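Local atomic coordinates of N-hydroxyarylamine O-acetyltransferase (Bacillus cereus, PDB entry 4DMO), a protein that acts as an arylamine N-acetyltransferase, transferring acetyl groups to arylamines, and probably acetylates N-hydroxyarylamines as well. Residues V38-L43 against S211-V216; K48-I53 against T200-I205; E56-K61 against C71-P76; A228-D233 against S259-T264. All coordinates share one frame; numbering follows the deposited sequence.

Interactions 1 to 3 touch one another within the acetyltransferase fold, while interaction 4 touches only interaction 1, where Pro-39 and Glu-41 pack on Phe-261 and Ile-263. Interaction 3 is buried and joins two helices through a salt bridge beside a leucine. Interactions 1 and 2 are partly buried and both depend on a side-chain amide, Asn-42 donating to two loop carbonyls and Gln-202 to one. Residues 200-205 of interaction 2 hand on to residues 211-216 of interaction 1 through the probable hydrogen bond between Ser-211 OG and Ile-205 O. Interaction 4, also buried but with no hydrogen bond across it, packs a phenylalanine on the same five-stranded sheet that interaction 1 reaches at strand 40-41.

Interaction 1 (V38-L43 against S211-V216); sequences VPFENL and SPFNKV
Asn-42 spends both hydrogens of its side-chain amide on the loop 211-216: ND2 donates to Phe-213 O at 2.9 Å and to Val-216 O at 3.0 Å. The bond to Val-216 runs in the amide plane of Asn-42 and is fairly straight (161°), whereas Phe-213 O is approached from above its carbonyl plane. CG sits between the backbone N and the carbonyl carbon (chi1 69°), a rotation that turns the amide to the loop, and OD1 accepts from Leu-218 N, so the whole amide is satisfied. Just before it, strand 40-41 forms the outermost strand of a five-stranded antiparallel sheet, pairing with strand 218-223, so Asn-42 fastens the loop leading from helix 195-207 into that strand. The Phe-40 ring points its edge at the face of Phe-213 in an offset edge-to-face pair, centroids 5.5 Å apart and planes at 74°; the closest carbons are Phe-40 CE2 and Phe-213 CE2, at 3.7 Å. Within the loop, Ser-211 OG accepts from Phe-213 N at 3.1 Å, an ST turn, and bonds to Ile-205 O as well. Asn-214 OD1 takes Lys-215 NZ at 3.0 Å, which also bonds to Glu-209 O, while Asn-214 ND2 bonds to Val-206 O and His-208 O. On the strand, Glu-41 OE1 accepts from Leu-43 N at 3.1 Å, and OE2 is held by Arg-67 and Gly-68 N.

Interaction 2 (K48-I53 against T200-I205); sequences KNFKEI and TAQKII
Gln-202 lays its terminal amide against Phe-50 and Ile-53 of the loop, with the backbone of Lys-51 between them. The side chain leaves helix 195-207 with CG anti to the backbone N (chi1 -175°) and stays extended beyond it, which carries the amide across to the loop. NE2 donates to Lys-51 O at 2.8 Å; that oxygen lies close to the amide plane of Gln-202, but the donor stands above the carbonyl plane of Lys-51. Aliphatic carbon lies close to the other end of the amide: OE1 is 3.4 Å from Ile-53 CD1 and 3.6 Å from Phe-50 CB. The Phe-50 ring is turned 53° from the amide plane. A water bonds to Gln-202 OE1 at 2.8 Å and takes a weak bond from Lys-51 N at 3.4 Å, a weak second link to that residue. Asn-199, earlier on the helix, adds a bond from its OD1 to Ile-53 N. Upstream, Lys-48 with positive phi closes helix 43-46 in a Schellman motif. The result is an irregular linker between two helices, 43-46 and 55-64, docked on a third helix by side-chain-to-backbone hydrogen bonds.

Interaction 3 (E56-K61 against C71-P76); sequences ENLKEK and CYELNP
Lys-61 NZ is gripped by three oxygens: Glu-73 OE1 at 2.9 Å, Glu-73 OE2 at 3.2 Å through a weak bond, and the backbone O of Gly-68. The lysine comes at OE1 from above the carboxylate plane, its chain crossing that of Glu-73 at about a right angle. Stretched out from the helix through chi3, the chain bends only at chi4 (-148°), which brings the ammonium over the carboxylate. Glu-73 is buried, and each of its oxygens has a further partner: OE1 accepts from Asn-44 ND2 and OE2 from Leu-70 N. With a lysine and two N-H groups around it, the carboxylate is probably held ionised and fixed in rotation. Glu-73 belongs to the sequence RGGLCYELN, which runs from the preceding loop into the start of helix 71-84 and in which arylamine N-acetyltransferases carry their nucleophilic cysteine, probably Cys-71 here, whose side chain touches His-110. The pair thus ties helix 55-64 to the first turn of that helix and, through Gly-68, to the loop leading into it. The two short helical segments run nearly perpendicular, at 95°, with axes 10.4 Å apart at closest approach. Beside the salt bridge, Leu-58 enters the crossing with both branches: CD2 rests on Glu-73 CB at 3.7 Å, and CD1 meets Pro-76 CB at 3.9 Å. Pro-76 lies where helix 71-84 kinks, and Ile-53 also touches Leu-58.

Interaction 4 (A228-D233 against S259-T264); sequences ASLTKD and SKFGIT
Phe-261 presents its far edge to strand 226-231, so that the ring meets backbone at its rim and the side chains of Ala-228 and Leu-230 beside it. Ala-228 O lies near the ring plane, 3.5 Å from Phe-261 CE2, and the carbonyl carbon of Ala-228 is also level with the ring. Next to this edge contact, Ala-228 CB comes to 4.1 Å from Phe-261 CE2. Leu-230, two residues along the strand, approaches another corner: its CB is 3.6 Å from Phe-261 CE1, at a slant to the ring. CD2 of Leu-230 reaches the same CE1 at 4.1 Å. The alternation of the strand places Ala-228 and Leu-230 on the side that looks to the helix end, while Ser-229 between them faces the reverse way. Phe-261 CG is anti to its carbonyl carbon (chi1 -56°), a rotation that aims the ring at the strand, and Lys-260 CB packs over one of its faces. Next door on the sheet, Ile-219 and Lys-221 of strand 218-223 also touch the ring, and Leu-230 extends the apolar patch to Tyr-253 and Leu-257 on helix 250-261. Gly-262 then leaves the helix with positive phi. No hydrogen bond crosses between the segments. A C-terminal helix anchored on one face of an antiparallel sheet by a phenylalanine near its end fits the alpha/beta third domain of arylamine N-acetyltransferases.

Interaction 1 (V38-L43 against S211-V216)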
# COMPACT_ATOMS: atom_id res chain seq x y z
N VAL A 38 -6.48 -4.01 -5.99
CA VAL A 38 -6.79 -3.35 -4.74
C VAL A 38 -6.29 -1.94 -4.76
O VAL A 38 -5.09 -1.70 -4.81
CB VAL A 38 -6.16 -4.05 -3.55
CG1 VAL A 38 -6.71 -3.48 -2.27
CG2 VAL A 38 -6.41 -5.55 -3.62
N PRO A 39 -7.21 -0.99 -4.75
CA PRO A 39 -6.79 0.40 -4.80
C PRO A 39 -6.38 0.97 -3.44
O PRO A 39 -6.77 0.49 -2.36
CB PRO A 39 -8.03 1.11 -5.32
CG PRO A 39 -9.14 0.28 -4.88
CD PRO A 39 -8.66 -1.13 -4.85
N PHE A 40 -5.58 2.03 -3.52
CA PHE A 40 -5.25 2.86 -2.38
C PHE A 40 -6.40 3.82 -2.22
O PHE A 40 -6.69 4.60 -3.13
CB PHE A 40 -3.93 3.61 -2.69
CG PHE A 40 -3.36 4.40 -1.52
CD1 PHE A 40 -2.67 3.77 -0.50
CD2 PHE A 40 -3.49 5.77 -1.46
CE1 PHE A 40 -2.13 4.50 0.57
CE2 PHE A 40 -2.94 6.51 -0.42
CZ PHE A 40 -2.27 5.88 0.60
N GLU A 41 -7.10 3.74 -1.09
CA GLU A 41 -8.26 4.61 -0.85
C GLU A 41 -8.50 4.91 0.63
O GLU A 41 -8.19 4.11 1.52
CB GLU A 41 -9.52 4.01 -1.46
CG GLU A 41 -9.83 2.61 -0.96
CD GLU A 41 -11.19 2.49 -0.31
OE1 GLU A 41 -11.57 3.35 0.52
OE2 GLU A 41 -11.85 1.48 -0.59
N ASN A 42 -9.07 6.07 0.90
CA ASN A 42 -9.23 6.54 2.28
C ASN A 42 -10.67 6.73 2.71
O ASN A 42 -10.94 7.44 3.68
CB ASN A 42 -8.54 7.87 2.44
CG ASN A 42 -9.24 8.98 1.70
OD1 ASN A 42 -9.94 8.74 0.72
ND2 ASN A 42 -9.07 10.20 2.19
N LEU A 43 -11.58 6.12 1.97
CA LEU A 43 -12.98 6.49 2.10
C LEU A 43 -13.58 6.09 3.45
O LEU A 43 -14.50 6.75 3.91
CB LEU A 43 -13.78 5.94 0.91
CG LEU A 43 -13.29 6.40 -0.48
CD1 LEU A 43 -14.16 5.85 -1.56
CD2 LEU A 43 -13.34 7.91 -0.54
N SER A 211 -2.77 15.16 8.96
CA SER A 211 -2.86 13.97 8.13
C SER A 211 -3.34 14.36 6.75
O SER A 211 -4.26 15.15 6.61
CB SER A 211 -3.82 12.92 8.71
OG SER A 211 -4.19 11.96 7.73
N PRO A 212 -2.71 13.79 5.71
CA PRO A 212 -3.09 14.00 4.31
C PRO A 212 -4.37 13.25 3.90
O PRO A 212 -4.80 13.46 2.77
CB PRO A 212 -1.88 13.44 3.54
CG PRO A 212 -1.29 12.45 4.42
CD PRO A 212 -1.55 12.90 5.85
N PHE A 213 -4.96 12.44 4.79
CA PHE A 213 -5.97 11.44 4.37
C PHE A 213 -7.32 11.58 5.07
O PHE A 213 -8.22 10.76 4.87
CB PHE A 213 -5.42 10.00 4.56
CG PHE A 213 -4.18 9.70 3.75
CD1 PHE A 213 -3.01 9.30 4.36
CD2 PHE A 213 -4.19 9.85 2.37
CE1 PHE A 213 -1.88 9.05 3.63
CE2 PHE A 213 -3.05 9.60 1.63
CZ PHE A 213 -1.90 9.20 2.26
N ASN A 214 -7.47 12.63 5.88
CA ASN A 214 -8.72 12.79 6.58
C ASN A 214 -9.49 14.06 6.19
O ASN A 214 -10.38 14.47 6.90
CB ASN A 214 -8.51 12.72 8.10
CG ASN A 214 -7.61 13.82 8.63
OD1 ASN A 214 -7.21 14.72 7.90
ND2 ASN A 214 -7.30 13.75 9.92
N LYS A 215 -9.16 14.65 5.05
CA LYS A 215 -9.85 15.86 4.57
C LYS A 215 -10.81 15.56 3.40
O LYS A 215 -12.02 15.77 3.47
CB LYS A 215 -8.84 16.93 4.11
CG LYS A 215 -7.62 17.12 5.02
CD LYS A 215 -7.99 17.70 6.37
CE LYS A 215 -6.78 18.28 7.06
NZ LYS A 215 -5.72 17.25 7.28
N VAL A 216 -10.25 15.06 2.30
CA VAL A 216 -10.99 14.86 1.06
C VAL A 216 -10.78 13.44 0.53
O VAL A 216 -9.79 12.80 0.88
CB VAL A 216 -10.52 15.86 -0.02
CG1 VAL A 216 -10.74 17.29 0.44
CG2 VAL A 216 -9.08 15.65 -0.35

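Interaction 2 (K48-I53 against T200-I205)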
# COMPACT_ATOMS: atom_id res chain seq x y z
N LYS A 48 -16.34 7.51 8.25
CA LYS A 48 -16.28 7.22 9.68
C LYS A 48 -16.77 5.82 9.96
O LYS A 48 -17.52 5.59 10.90
CB LYS A 48 -17.08 8.27 10.45
CG LYS A 48 -16.59 9.69 10.12
CD LYS A 48 -17.42 10.78 10.78
CE LYS A 48 -16.56 12.00 11.11
NZ LYS A 48 -17.41 13.21 11.33
N ASN A 49 -16.35 4.87 9.13
CA ASN A 49 -16.66 3.46 9.40
C ASN A 49 -15.44 2.58 9.31
O ASN A 49 -15.55 1.39 9.00
CB ASN A 49 -17.80 2.92 8.50
CG ASN A 49 -17.57 3.16 6.99
OD1 ASN A 49 -16.47 3.48 6.53
ND2 ASN A 49 -18.64 3.04 6.22
N PHE A 50 -14.28 3.16 9.60
CA PHE A 50 -13.07 2.36 9.76
C PHE A 50 -13.24 1.43 10.96
O PHE A 50 -14.04 1.69 11.86
CB PHE A 50 -11.81 3.24 9.92
CG PHE A 50 -11.89 4.27 11.03
CD1 PHE A 50 -11.41 3.97 12.31
CD2 PHE A 50 -12.41 5.53 10.80
CE1 PHE A 50 -11.48 4.92 13.34
CE2 PHE A 50 -12.49 6.47 11.82
CZ PHE A 50 -12.00 6.16 13.09
N LYS A 51 -12.54 0.30 10.96
CA LYS A 51 -12.59 -0.62 12.09
C LYS A 51 -11.19 -0.89 12.56
O LYS A 51 -10.19 -0.45 11.96
CB LYS A 51 -13.23 -1.95 11.71
CG LYS A 51 -14.67 -1.88 11.32
CD LYS A 51 -15.19 -3.29 11.06
CE LYS A 51 -16.62 -3.25 10.56
NZ LYS A 51 -17.45 -4.24 11.28
N GLU A 52 -11.13 -1.63 13.66
CA GLU A 52 -9.90 -2.13 14.20
C GLU A 52 -9.14 -2.88 13.10
O GLU A 52 -9.73 -3.61 12.31
CB GLU A 52 -10.21 -3.07 15.37
CG GLU A 52 -9.05 -3.34 16.30
CD GLU A 52 -9.27 -4.61 17.11
OE1 GLU A 52 -10.42 -5.11 17.15
OE2 GLU A 52 -8.29 -5.13 17.70
N ILE A 53 -7.84 -2.70 13.06
CA ILE A 53 -7.03 -3.40 12.10
C ILE A 53 -6.82 -4.84 12.60
O ILE A 53 -6.17 -5.05 13.62
CB ILE A 53 -5.67 -2.72 11.91
CG1 ILE A 53 -5.86 -1.30 11.45
CG2 ILE A 53 -4.81 -3.49 10.92
CD1 ILE A 53 -6.81 -1.14 10.30
N THR A 200 -2.70 2.07 15.89
CA THR A 200 -2.19 3.38 16.25
C THR A 200 -1.88 4.25 15.04
O THR A 200 -2.09 5.48 15.05
CB THR A 200 -0.96 3.21 17.18
OG1 THR A 200 -1.44 2.82 18.48
CG2 THR A 200 -0.13 4.50 17.30
N ALA A 201 -1.37 3.63 13.98
CA ALA A 201 -1.12 4.39 12.75
C ALA A 201 -2.46 4.88 12.19
O ALA A 201 -2.61 6.03 11.75
CB ALA A 201 -0.37 3.52 11.73
N GLN A 202 -3.46 4.00 12.23
CA GLN A 202 -4.80 4.37 11.81
C GLN A 202 -5.33 5.58 12.56
O GLN A 202 -5.77 6.55 11.96
CB GLN A 202 -5.78 3.20 11.98
CG GLN A 202 -7.20 3.49 11.43
CD GLN A 202 -8.05 2.22 11.28
OE1 GLN A 202 -8.45 1.85 10.17
NE2 GLN A 202 -8.33 1.56 12.40
N LYS A 203 -5.25 5.52 13.89
CA LYS A 203 -5.74 6.59 14.72
C LYS A 203 -5.04 7.85 14.32
O LYS A 203 -5.68 8.90 14.19
CB LYS A 203 -5.50 6.27 16.21
CG LYS A 203 -6.23 7.22 17.19
CD LYS A 203 -5.88 6.91 18.68
CE LYS A 203 -6.51 7.92 19.70
NZ LYS A 203 -8.02 7.78 19.85
N ILE A 204 -3.73 7.78 14.14
CA ILE A 204 -2.95 8.94 13.75
C ILE A 204 -3.46 9.50 12.42
O ILE A 204 -3.75 10.69 12.31
CB ILE A 204 -1.45 8.60 13.65
CG1 ILE A 204 -0.88 8.39 15.04
CG2 ILE A 204 -0.70 9.71 12.94
CD1 ILE A 204 0.36 7.56 15.08
N ILE A 205 -3.57 8.65 11.42
CA ILE A 205 -4.00 9.10 10.10
C ILE A 205 -5.49 9.55 10.12
O ILE A 205 -5.87 10.53 9.46
CB ILE A 205 -3.76 7.98 9.01
CG1 ILE A 205 -2.24 7.73 8.78
CG2 ILE A 205 -4.44 8.33 7.71
CD1 ILE A 205 -1.42 8.94 8.38
O HOH W 1 -9.95 -0.09 8.83

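Interaction 3 (E56-K61 against C71-P76)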
# COMPACT_ATOMS: atom_id res chain seq x y z
N GLU A 56 -9.49 -10.48 10.37
CA GLU A 56 -10.91 -10.67 10.03
C GLU A 56 -11.53 -9.41 9.46
O GLU A 56 -12.16 -9.48 8.42
CB GLU A 56 -11.72 -11.15 11.23
CG GLU A 56 -11.62 -12.64 11.46
CD GLU A 56 -12.59 -13.41 10.57
OE1 GLU A 56 -13.76 -13.57 10.98
OE2 GLU A 56 -12.19 -13.85 9.47
N ASN A 57 -11.35 -8.27 10.13
CA ASN A 57 -11.88 -7.03 9.60
C ASN A 57 -11.31 -6.75 8.19
O ASN A 57 -12.00 -6.29 7.28
CB ASN A 57 -11.58 -5.87 10.56
CG ASN A 57 -12.44 -5.94 11.82
OD1 ASN A 57 -13.42 -6.66 11.84
ND2 ASN A 57 -12.10 -5.15 12.83
N LEU A 58 -10.04 -7.07 7.98
CA LEU A 58 -9.43 -6.76 6.71
C LEU A 58 -9.87 -7.72 5.59
O LEU A 58 -10.08 -7.31 4.43
CB LEU A 58 -7.90 -6.71 6.86
CG LEU A 58 -7.35 -5.48 7.58
CD1 LEU A 58 -5.85 -5.63 7.77
CD2 LEU A 58 -7.64 -4.18 6.80
N LYS A 59 -10.01 -9.01 5.93
CA LYS A 59 -10.55 -10.00 4.99
C LYS A 59 -11.92 -9.56 4.48
O LYS A 59 -12.21 -9.66 3.29
CB LYS A 59 -10.65 -11.38 5.65
CG LYS A 59 -11.29 -12.44 4.75
CD LYS A 59 -11.12 -13.86 5.31
CE LYS A 59 -12.00 -14.09 6.53
NZ LYS A 59 -11.80 -15.45 7.14
N GLU A 60 -12.75 -9.06 5.40
CA GLU A 60 -14.11 -8.58 5.12
C GLU A 60 -14.12 -7.30 4.29
O GLU A 60 -14.80 -7.23 3.28
CB GLU A 60 -14.84 -8.32 6.44
CG GLU A 60 -16.18 -7.56 6.32
CD GLU A 60 -17.38 -8.47 6.13
OE1 GLU A 60 -17.18 -9.68 5.85
OE2 GLU A 60 -18.53 -7.97 6.21
N LYS A 61 -13.36 -6.29 4.71
CA LYS A 61 -13.33 -5.03 3.98
C LYS A 61 -12.68 -5.20 2.60
O LYS A 61 -13.27 -4.86 1.56
CB LYS A 61 -12.60 -3.93 4.79
CG LYS A 61 -12.63 -2.58 4.07
CD LYS A 61 -11.62 -1.56 4.59
CE LYS A 61 -11.77 -0.23 3.84
NZ LYS A 61 -10.43 0.47 3.73
N CYS A 71 -2.07 2.44 3.87
CA CYS A 71 -0.90 1.61 4.10
C CYS A 71 -1.10 0.65 5.27
O CYS A 71 -0.65 -0.47 5.21
CB CYS A 71 0.35 2.49 4.33
SG CYS A 71 0.33 3.43 5.83
N TYR A 72 -1.76 1.12 6.33
CA TYR A 72 -1.95 0.33 7.53
C TYR A 72 -3.07 -0.69 7.38
O TYR A 72 -3.34 -1.44 8.33
CB TYR A 72 -2.25 1.25 8.76
CG TYR A 72 -3.37 2.24 8.53
CD1 TYR A 72 -3.10 3.59 8.25
CD2 TYR A 72 -4.70 1.84 8.52
CE1 TYR A 72 -4.14 4.51 8.01
CE2 TYR A 72 -5.73 2.74 8.28
CZ TYR A 72 -5.45 4.07 8.04
OH TYR A 72 -6.47 4.94 7.79
N GLU A 73 -3.74 -0.67 6.23
CA GLU A 73 -4.68 -1.72 5.87
C GLU A 73 -4.09 -2.64 4.78
O GLU A 73 -4.21 -3.86 4.86
CB GLU A 73 -6.02 -1.12 5.41
CG GLU A 73 -6.73 -0.29 6.47
CD GLU A 73 -7.90 0.54 5.91
OE1 GLU A 73 -9.06 0.36 6.34
OE2 GLU A 73 -7.67 1.39 5.02
N LEU A 74 -3.47 -2.08 3.74
CA LEU A 74 -3.00 -2.92 2.62
C LEU A 74 -1.79 -3.75 3.03
O LEU A 74 -1.71 -4.93 2.71
CB LEU A 74 -2.65 -2.10 1.37
CG LEU A 74 -3.79 -1.25 0.78
CD1 LEU A 74 -3.44 -0.51 -0.53
CD2 LEU A 74 -5.00 -2.10 0.56
N ASN A 75 -0.85 -3.17 3.77
CA ASN A 75 0.32 -3.93 4.13
C ASN A 75 0.06 -5.03 5.17
O ASN A 75 0.58 -6.15 5.04
CB ASN A 75 1.48 -3.01 4.53
CG ASN A 75 2.12 -2.39 3.34
OD1 ASN A 75 2.24 -3.03 2.30
ND2 ASN A 75 2.48 -1.12 3.44
N PRO A 76 -0.79 -4.75 6.18
CA PRO A 76 -1.17 -5.87 7.05
C PRO A 76 -1.97 -6.94 6.31
O PRO A 76 -1.81 -8.12 6.59
CB PRO A 76 -2.00 -5.21 8.13
CG PRO A 76 -1.43 -3.81 8.20
CD PRO A 76 -1.17 -3.46 6.76

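Interaction 4 (A228-D233 against S259-T264)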
# COMPACT_ATOMS: atom_id res chain seq x y z
N ALA A 228 -4.61 5.45 -12.33
CA ALA A 228 -5.80 6.28 -12.30
C ALA A 228 -5.96 6.81 -10.88
O ALA A 228 -5.71 6.08 -9.92
CB ALA A 228 -6.99 5.48 -12.71
N SER A 229 -6.32 8.09 -10.75
CA SER A 229 -6.46 8.78 -9.47
C SER A 229 -7.76 9.57 -9.43
O SER A 229 -8.13 10.21 -10.41
CB SER A 229 -5.30 9.74 -9.24
OG SER A 229 -4.07 9.08 -9.38
N LEU A 230 -8.45 9.49 -8.31
CA LEU A 230 -9.74 10.16 -8.17
C LEU A 230 -9.78 10.96 -6.87
O LEU A 230 -9.26 10.52 -5.83
CB LEU A 230 -10.90 9.16 -8.22
CG LEU A 230 -12.33 9.70 -8.05
CD1 LEU A 230 -12.69 10.63 -9.19
CD2 LEU A 230 -13.34 8.57 -7.95
N THR A 231 -10.32 12.17 -6.97
CA THR A 231 -10.60 12.99 -5.80
C THR A 231 -12.00 13.62 -5.92
O THR A 231 -12.72 13.42 -6.92
CB THR A 231 -9.57 14.13 -5.60
OG1 THR A 231 -9.85 15.18 -6.53
CG2 THR A 231 -8.16 13.63 -5.76
N LYS A 232 -12.36 14.41 -4.92
CA LYS A 232 -13.70 14.97 -4.82
C LYS A 232 -13.96 15.71 -6.11
O LYS A 232 -15.11 15.85 -6.55
CB LYS A 232 -13.79 15.94 -3.63
CG LYS A 232 -15.13 15.99 -2.89
CD LYS A 232 -14.93 16.50 -1.42
CE LYS A 232 -15.84 15.76 -0.40
NZ LYS A 232 -15.42 15.97 1.02
N ASP A 233 -12.89 16.20 -6.73
CA ASP A 233 -13.10 17.10 -7.85
C ASP A 233 -12.62 16.59 -9.21
O ASP A 233 -13.17 17.01 -10.21
CB ASP A 233 -12.46 18.45 -7.54
CG ASP A 233 -13.39 19.37 -6.76
OD1 ASP A 233 -14.63 19.27 -6.95
OD2 ASP A 233 -12.89 20.19 -5.96
N SER A 259 -16.59 1.73 -11.56
CA SER A 259 -16.04 1.39 -12.88
C SER A 259 -14.50 1.42 -12.96
O SER A 259 -13.89 0.60 -13.65
CB SER A 259 -16.62 2.35 -13.92
OG SER A 259 -17.97 2.04 -14.11
N LYS A 260 -13.87 2.38 -12.29
CA LYS A 260 -12.41 2.45 -12.32
C LYS A 260 -11.77 1.70 -11.18
O LYS A 260 -10.67 1.22 -11.31
CB LYS A 260 -11.92 3.90 -12.35
CG LYS A 260 -12.46 4.71 -13.55
CD LYS A 260 -11.47 4.77 -14.74
CE LYS A 260 -12.19 5.13 -16.07
NZ LYS A 260 -13.21 4.09 -16.52
N PHE A 261 -12.42 1.59 -10.04
CA PHE A 261 -11.71 1.07 -8.89
C PHE A 261 -12.34 -0.12 -8.19
O PHE A 261 -11.74 -0.69 -7.28
CB PHE A 261 -11.46 2.19 -7.86
CG PHE A 261 -10.74 3.37 -8.42
CD1 PHE A 261 -11.43 4.55 -8.69
CD2 PHE A 261 -9.38 3.32 -8.67
CE1 PHE A 261 -10.76 5.66 -9.18
CE2 PHE A 261 -8.72 4.43 -9.17
CZ PHE A 261 -9.41 5.61 -9.42
N GLY A 262 -13.56 -0.50 -8.60
CA GLY A 262 -14.22 -1.67 -8.03
C GLY A 262 -14.71 -1.34 -6.64
O GLY A 262 -14.92 -2.23 -5.81
N ILE A 263 -14.89 -0.05 -6.38
CA ILE A 263 -15.35 0.39 -5.08
C ILE A 263 -16.85 0.69 -5.09
O ILE A 263 -17.35 1.44 -5.93
CB ILE A 263 -14.61 1.64 -4.60
CG1 ILE A 263 -13.15 1.31 -4.28
CG2 ILE A 263 -15.25 2.16 -3.31
CD1 ILE A 263 -12.32 2.51 -3.95
N THR A 264 -17.57 0.06 -4.16
CA THR A 264 -18.99 0.37 -3.92
C THR A 264 -19.14 0.55 -2.43
O THR A 264 -18.78 -0.35 -1.66
CB THR A 264 -19.90 -0.77 -4.38
OG1 THR A 264 -19.70 -0.99 -5.78
CG2 THR A 264 -21.36 -0.42 -4.11